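Local coordinates for endo-beta-1,4-glucanase (cellulase B) (Bacillus halodurans, PDB 4V2X), which is a tri-modular family 5 endo-beta-1,4-glucanase whose carbohydrate-binding module contributes to the hydrolysis of xyloglucan and mixed-linkage beta-1,3-1,4-glucans, at residues E82-E96 / R131-L144. Residues are numbered along the deposited sequence; the frame is centred on the assembly and turned at random.
Sequences ETAWGNPRVTRELIE and RVDQVVQWALEEDL
Arg92 lies across the indole of Trp138 and carries its charge past the ring to three glutamates, two of them across the contact, a compact example of how one arginine can serve apolar packing and salt bridging at once. With CG anti to the backbone N (chi1 -166°) and the chain extended to NE, its CB and CG run over one ring face, CG standing 3.6 Å from the centroid of the five-membered ring in a CH-pi contact; Gln134 CG sits against the opposite face, toward its rim. Beyond the ring, Arg92 NH2 reaches the anti lone pair of Glu141 OE1 at 2.7 Å, while NH1 is shared between Glu142 OE2 (2.8 Å) and Glu96 OE2, and a water links NE to Glu141 OE1. With an alanine in its place, the three glutamates would probably lose their common positive partner and Trp138 its aliphatic cover. The helices 92-100 and 126-141 are successive outer helices of the family 5 (beta/alpha)8 barrel, their contacting segments crossing at -37°. Toward strand 105-108, Ile95 CG2 packs 3.6 Å from Ala139 CA; separately, Val90 CG1 meets Val135 CG2 at 3.7 Å. At the other end, Arg131, bent at chi3 (-61°), grips Glu82 side-on: NE to OE2 (2.8 Å) and NH2 to OE1 (2.9 Å), both through syn lone pairs. Arg89, salt-bridged to Asp81, stacks flat on this guanidinium, centres 4.0 Å apart; Glu82, at which no Arg89 N-H points, probably helps offset the paired charges.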
loop_
_atom_site.group_PDB
_atom_site.type_symbol
_atom_site.label_atom_id
_atom_site.label_comp_id
_atom_site.label_asym_id
_atom_site.label_seq_id
_atom_site.Cartn_x
_atom_site.Cartn_y
_atom_site.Cartn_z
ATOM N N GLU A 82 7.719 -18.379 -32.074
ATOM C CA GLU A 82 8.430 -17.100 -32.079
ATOM C C GLU A 82 8.596 -16.448 -33.456
ATOM O O GLU A 82 9.154 -15.353 -33.550
ATOM C CB GLU A 82 9.802 -17.255 -31.402
ATOM C CG GLU A 82 10.744 -18.269 -32.053
ATOM C CD GLU A 82 10.575 -19.696 -31.545
ATOM O OE1 GLU A 82 9.462 -20.074 -31.114
ATOM O OE2 GLU A 82 11.564 -20.463 -31.595
ATOM N N THR A 83 8.131 -17.114 -34.515
ATOM C CA THR A 83 8.127 -16.540 -35.855
ATOM C C THR A 83 6.785 -15.896 -36.217
ATOM O O THR A 83 6.636 -15.378 -37.321
ATOM C CB THR A 83 8.466 -17.593 -36.938
ATOM O OG1 THR A 83 7.376 -18.514 -37.081
ATOM C CG2 THR A 83 9.746 -18.345 -36.583
ATOM N N ALA A 84 5.842 -15.900 -35.280
ATOM C CA ALA A 84 4.465 -15.450 -35.531
ATOM C C ALA A 84 4.382 -13.992 -35.983
ATOM O O ALA A 84 3.469 -13.620 -36.718
ATOM C CB ALA A 84 3.608 -15.668 -34.289
ATOM N N TRP A 85 5.341 -13.172 -35.559
ATOM C CA TRP A 85 5.343 -11.758 -35.928
ATOM C C TRP A 85 6.419 -11.390 -36.958
ATOM O O TRP A 85 6.812 -10.227 -37.086
ATOM C CB TRP A 85 5.422 -10.902 -34.656
ATOM C CG TRP A 85 4.133 -10.876 -33.861
ATOM C CD1 TRP A 85 2.907 -11.364 -34.240
ATOM C CD2 TRP A 85 3.937 -10.287 -32.566
ATOM N NE1 TRP A 85 1.975 -11.128 -33.258
ATOM C CE2 TRP A 85 2.579 -10.462 -32.224
ATOM C CE3 TRP A 85 4.779 -9.622 -31.667
ATOM C CZ2 TRP A 85 2.046 -10.008 -31.016
ATOM C CZ3 TRP A 85 4.254 -9.174 -30.470
ATOM C CH2 TRP A 85 2.897 -9.364 -30.155
ATOM N N GLY A 86 6.868 -12.388 -37.718
ATOM C CA GLY A 86 7.694 -12.149 -38.896
ATOM C C GLY A 86 9.191 -12.236 -38.698
ATOM O O GLY A 86 9.938 -12.109 -39.664
ATOM N N ASN A 87 9.648 -12.440 -37.465
ATOM C CA ASN A 87 11.071 -12.686 -37.243
ATOM C C ASN A 87 11.412 -14.158 -37.434
ATOM O O ASN A 87 10.568 -15.025 -37.215
ATOM C CB ASN A 87 11.512 -12.207 -35.865
ATOM C CG ASN A 87 11.572 -10.700 -35.775
ATOM O OD1 ASN A 87 12.114 -10.034 -36.663
ATOM N ND2 ASN A 87 11.017 -10.152 -34.709
ATOM N N PRO A 88 12.648 -14.440 -37.876
ATOM C CA PRO A 88 13.026 -15.830 -38.082
ATOM C C PRO A 88 13.336 -16.518 -36.759
ATOM O O PRO A 88 13.520 -15.855 -35.741
ATOM C CB PRO A 88 14.275 -15.723 -38.947
ATOM C CG PRO A 88 14.876 -14.415 -38.581
ATOM C CD PRO A 88 13.727 -13.509 -38.253
ATOM N N ARG A 89 13.386 -17.845 -36.774
ATOM C CA ARG A 89 13.910 -18.572 -35.633
ATOM C C ARG A 89 15.283 -17.984 -35.275
ATOM O O ARG A 89 16.042 -17.560 -36.153
ATOM C CB ARG A 89 14.028 -20.069 -35.953
ATOM C CG ARG A 89 12.698 -20.815 -36.015
ATOM C CD ARG A 89 12.141 -21.095 -34.627
ATOM N NE ARG A 89 10.885 -21.854 -34.633
ATOM C CZ ARG A 89 10.768 -23.175 -34.487
ATOM N NH1 ARG A 89 11.841 -23.954 -34.339
ATOM N NH2 ARG A 89 9.558 -23.728 -34.504
ATOM N N VAL A 90 15.581 -17.947 -33.983
ATOM C CA VAL A 90 16.816 -17.369 -33.483
ATOM C C VAL A 90 18.001 -18.251 -33.869
ATOM O O VAL A 90 17.987 -19.464 -33.642
ATOM C CB VAL A 90 16.785 -17.200 -31.950
ATOM C CG1 VAL A 90 18.083 -16.578 -31.451
ATOM C CG2 VAL A 90 15.577 -16.350 -31.531
ATOM N N THR A 91 19.016 -17.642 -34.471
ATOM C CA THR A 91 20.263 -18.348 -34.772
ATOM C C THR A 91 21.322 -17.999 -33.736
ATOM O O THR A 91 21.271 -16.933 -33.113
ATOM C CB THR A 91 20.805 -17.966 -36.157
ATOM O OG1 THR A 91 21.117 -16.567 -36.175
ATOM C CG2 THR A 91 19.780 -18.278 -37.241
ATOM N N ARG A 92 22.305 -18.882 -33.563
ATOM C CA ARG A 92 23.437 -18.560 -32.707
ATOM C C ARG A 92 24.155 -17.319 -33.239
ATOM O O ARG A 92 24.652 -16.499 -32.468
ATOM C CB ARG A 92 24.422 -19.731 -32.606
ATOM C CG ARG A 92 25.416 -19.533 -31.475
ATOM C CD ARG A 92 26.436 -20.651 -31.349
ATOM N NE ARG A 92 26.983 -20.684 -29.993
ATOM C CZ ARG A 92 27.822 -19.784 -29.481
ATOM N NH1 ARG A 92 28.253 -18.751 -30.203
ATOM N NH2 ARG A 92 28.239 -19.918 -28.226
ATOM N N GLU A 93 24.203 -17.194 -34.562
ATOM C CA GLU A 93 24.901 -16.092 -35.200
ATOM C C GLU A 93 24.309 -14.740 -34.795
ATOM O O GLU A 93 25.048 -13.787 -34.583
ATOM C CB GLU A 93 24.890 -16.261 -36.721
ATOM C CG GLU A 93 25.675 -15.194 -37.463
ATOM C CD GLU A 93 26.043 -15.598 -38.882
ATOM O OE1 GLU A 93 25.554 -16.639 -39.371
ATOM O OE2 GLU A 93 26.828 -14.857 -39.507
ATOM N N LEU A 94 22.989 -14.655 -34.672
ATOM C CA LEU A 94 22.357 -13.391 -34.237
ATOM C C LEU A 94 22.903 -12.925 -32.892
ATOM O O LEU A 94 23.240 -11.752 -32.706
ATOM C CB LEU A 94 20.841 -13.558 -34.136
ATOM C CG LEU A 94 20.069 -12.344 -33.605
ATOM C CD1 LEU A 94 20.285 -11.127 -34.497
ATOM C CD2 LEU A 94 18.600 -12.697 -33.490
ATOM N N ILE A 95 22.961 -13.855 -31.947
ATOM C CA ILE A 95 23.452 -13.570 -30.607
ATOM C C ILE A 95 24.942 -13.183 -30.643
ATOM O O ILE A 95 25.350 -12.223 -29.995
ATOM C CB ILE A 95 23.221 -14.768 -29.655
ATOM C CG1 ILE A 95 21.746 -15.207 -29.648
ATOM C CG2 ILE A 95 23.678 -14.427 -28.244
ATOM C CD1 ILE A 95 20.738 -14.118 -29.332
ATOM N N GLU A 96 25.739 -13.929 -31.407
ATOM C CA GLU A 96 27.153 -13.597 -31.619
ATOM C C GLU A 96 27.307 -12.182 -32.159
ATOM O O GLU A 96 28.139 -11.417 -31.678
ATOM C CB GLU A 96 27.798 -14.565 -32.616
ATOM C CG GLU A 96 27.923 -15.999 -32.129
ATOM C CD GLU A 96 28.301 -16.973 -33.239
ATOM O OE1 GLU A 96 28.740 -16.533 -34.319
ATOM O OE2 GLU A 96 28.159 -18.191 -33.029
ATOM N N ARG A 131 13.721 -24.312 -26.598
ATOM C CA ARG A 131 14.147 -23.314 -27.579
ATOM C C ARG A 131 14.542 -22.003 -26.892
ATOM O O ARG A 131 15.563 -21.411 -27.232
ATOM C CB ARG A 131 13.056 -23.076 -28.621
ATOM C CG ARG A 131 12.767 -24.297 -29.481
ATOM C CD ARG A 131 12.287 -23.897 -30.865
ATOM N NE ARG A 131 11.050 -23.117 -30.810
ATOM C CZ ARG A 131 9.841 -23.627 -30.579
ATOM N NH1 ARG A 131 9.678 -24.924 -30.355
ATOM N NH2 ARG A 131 8.783 -22.825 -30.562
ATOM N N VAL A 132 13.744 -21.573 -25.914
ATOM C CA VAL A 132 14.085 -20.394 -25.111
ATOM C C VAL A 132 15.415 -20.642 -24.398
ATOM O O VAL A 132 16.327 -19.817 -24.431
ATOM C CB VAL A 132 12.985 -20.075 -24.074
ATOM C CG1 VAL A 132 13.440 -18.964 -23.131
ATOM C CG2 VAL A 132 11.686 -19.687 -24.776
ATOM N N ASP A 133 15.513 -21.807 -23.772
ATOM C CA ASP A 133 16.715 -22.225 -23.073
ATOM C C ASP A 133 17.971 -22.163 -23.958
ATOM O O ASP A 133 19.023 -21.680 -23.536
ATOM C CB ASP A 133 16.501 -23.655 -22.574
ATOM C CG ASP A 133 17.671 -24.181 -21.818
ATOM O OD1 ASP A 133 18.606 -24.701 -22.456
ATOM O OD2 ASP A 133 17.642 -24.097 -20.579
ATOM N N GLN A 134 17.860 -22.668 -25.183
ATOM C CA GLN A 134 18.991 -22.670 -26.104
ATOM C C GLN A 134 19.503 -21.254 -26.340
ATOM O O GLN A 134 20.709 -21.006 -26.362
ATOM C CB GLN A 134 18.588 -23.322 -27.423
ATOM C CG GLN A 134 19.672 -23.348 -28.494
ATOM C CD GLN A 134 20.890 -24.163 -28.105
ATOM O OE1 GLN A 134 21.016 -25.330 -28.489
ATOM N NE2 GLN A 134 21.797 -23.558 -27.347
ATOM N N VAL A 135 18.580 -20.317 -26.489
ATOM C CA VAL A 135 18.967 -18.926 -26.721
ATOM C C VAL A 135 19.598 -18.313 -25.464
ATOM O O VAL A 135 20.597 -17.599 -25.551
ATOM C CB VAL A 135 17.782 -18.096 -27.234
ATOM C CG1 VAL A 135 18.216 -16.662 -27.467
ATOM C CG2 VAL A 135 17.239 -18.700 -28.528
ATOM N N VAL A 136 19.044 -18.617 -24.295
ATOM C CA VAL A 136 19.645 -18.192 -23.032
ATOM C C VAL A 136 21.090 -18.688 -22.945
ATOM O O VAL A 136 21.993 -17.911 -22.625
ATOM C CB VAL A 136 18.828 -18.674 -21.810
ATOM C CG1 VAL A 136 19.602 -18.460 -20.511
ATOM C CG2 VAL A 136 17.487 -17.950 -21.752
ATOM N N GLN A 137 21.298 -19.969 -23.250
ATOM C CA GLN A 137 22.642 -20.564 -23.210
ATOM C C GLN A 137 23.605 -19.896 -24.181
ATOM O O GLN A 137 24.749 -19.624 -23.826
ATOM C CB GLN A 137 22.588 -22.069 -23.495
ATOM C CG GLN A 137 21.930 -22.875 -22.392
ATOM C CD GLN A 137 21.942 -24.366 -22.673
ATOM O OE1 GLN A 137 22.825 -24.873 -23.359
ATOM N NE2 GLN A 137 20.966 -25.077 -22.129
ATOM N N TRP A 138 23.153 -19.644 -25.406
ATOM C CA TRP A 138 23.998 -18.970 -26.395
ATOM C C TRP A 138 24.446 -17.597 -25.904
ATOM O O TRP A 138 25.609 -17.224 -26.044
ATOM C CB TRP A 138 23.267 -18.795 -27.724
ATOM C CG TRP A 138 23.139 -20.037 -28.551
ATOM C CD1 TRP A 138 23.949 -21.143 -28.523
ATOM C CD2 TRP A 138 22.166 -20.283 -29.573
ATOM N NE1 TRP A 138 23.530 -22.062 -29.455
ATOM C CE2 TRP A 138 22.434 -21.560 -30.108
ATOM C CE3 TRP A 138 21.087 -19.550 -30.084
ATOM C CZ2 TRP A 138 21.663 -22.119 -31.128
ATOM C CZ3 TRP A 138 20.321 -20.110 -31.097
ATOM C CH2 TRP A 138 20.614 -21.386 -31.605
ATOM N N ALA A 139 23.503 -16.841 -25.352
ATOM C CA ALA A 139 23.809 -15.529 -24.799
ATOM C C ALA A 139 24.820 -15.624 -23.658
ATOM O O ALA A 139 25.781 -14.852 -23.603
ATOM C CB ALA A 139 22.530 -14.866 -24.313
ATOM N N LEU A 140 24.606 -16.569 -22.748
ATOM C CA LEU A 140 25.531 -16.754 -21.627
ATOM C C LEU A 140 26.914 -17.180 -22.140
ATOM O O LEU A 140 27.933 -16.727 -21.620
ATOM C CB LEU A 140 24.990 -17.760 -20.608
ATOM C CG LEU A 140 23.750 -17.353 -19.803
ATOM C CD1 LEU A 140 23.185 -18.544 -19.042
ATOM C CD2 LEU A 140 24.063 -16.211 -18.848
ATOM N N GLU A 141 26.940 -18.022 -23.171
ATOM C CA GLU A 141 28.204 -18.457 -23.796
ATOM C C GLU A 141 28.959 -17.277 -24.408
ATOM O O GLU A 141 30.193 -17.251 -24.413
ATOM C CB GLU A 141 27.947 -19.529 -24.858
ATOM C CG GLU A 141 27.618 -20.898 -24.271
ATOM C CD GLU A 141 26.949 -21.847 -25.256
ATOM O OE1 GLU A 141 26.994 -21.608 -26.482
ATOM O OE2 GLU A 141 26.377 -22.855 -24.794
ATOM N N GLU A 142 28.211 -16.295 -24.903
ATOM C CA GLU A 142 28.791 -15.070 -25.438
ATOM C C GLU A 142 29.069 -14.043 -24.346
ATOM O O GLU A 142 29.316 -12.880 -24.643
ATOM C CB GLU A 142 27.875 -14.479 -26.514
ATOM C CG GLU A 142 27.768 -15.329 -27.769
ATOM C CD GLU A 142 29.073 -15.392 -28.543
ATOM O OE1 GLU A 142 29.719 -14.336 -28.694
ATOM O OE2 GLU A 142 29.454 -16.491 -28.995
ATOM N N ASP A 143 29.022 -14.474 -23.087
ATOM C CA ASP A 143 29.375 -13.642 -21.942
ATOM C C ASP A 143 28.380 -12.519 -21.653
ATOM O O ASP A 143 28.718 -11.542 -20.977
ATOM C CB ASP A 143 30.780 -13.046 -22.120
ATOM C CG ASP A 143 31.401 -12.632 -20.809
ATOM O OD1 ASP A 143 31.070 -13.249 -19.771
ATOM O OD2 ASP A 143 32.216 -11.684 -20.813
ATOM N N LEU A 144 27.156 -12.661 -22.157
ATOM C CA LEU A 144 26.117 -11.673 -21.922
ATOM C C LEU A 144 25.364 -11.964 -20.640
ATOM O O LEU A 144 25.230 -13.113 -20.233
ATOM C CB LEU A 144 25.119 -11.664 -23.081
ATOM C CG LEU A 144 25.697 -11.414 -24.473
ATOM C CD1 LEU A 144 24.622 -11.601 -25.529
ATOM C CD2 LEU A 144 26.304 -10.024 -24.560
HETATM O O HOH W 1 14.252 -20.847 -30.420
HETATM O O HOH W 2 26.838 -23.227 -28.826
#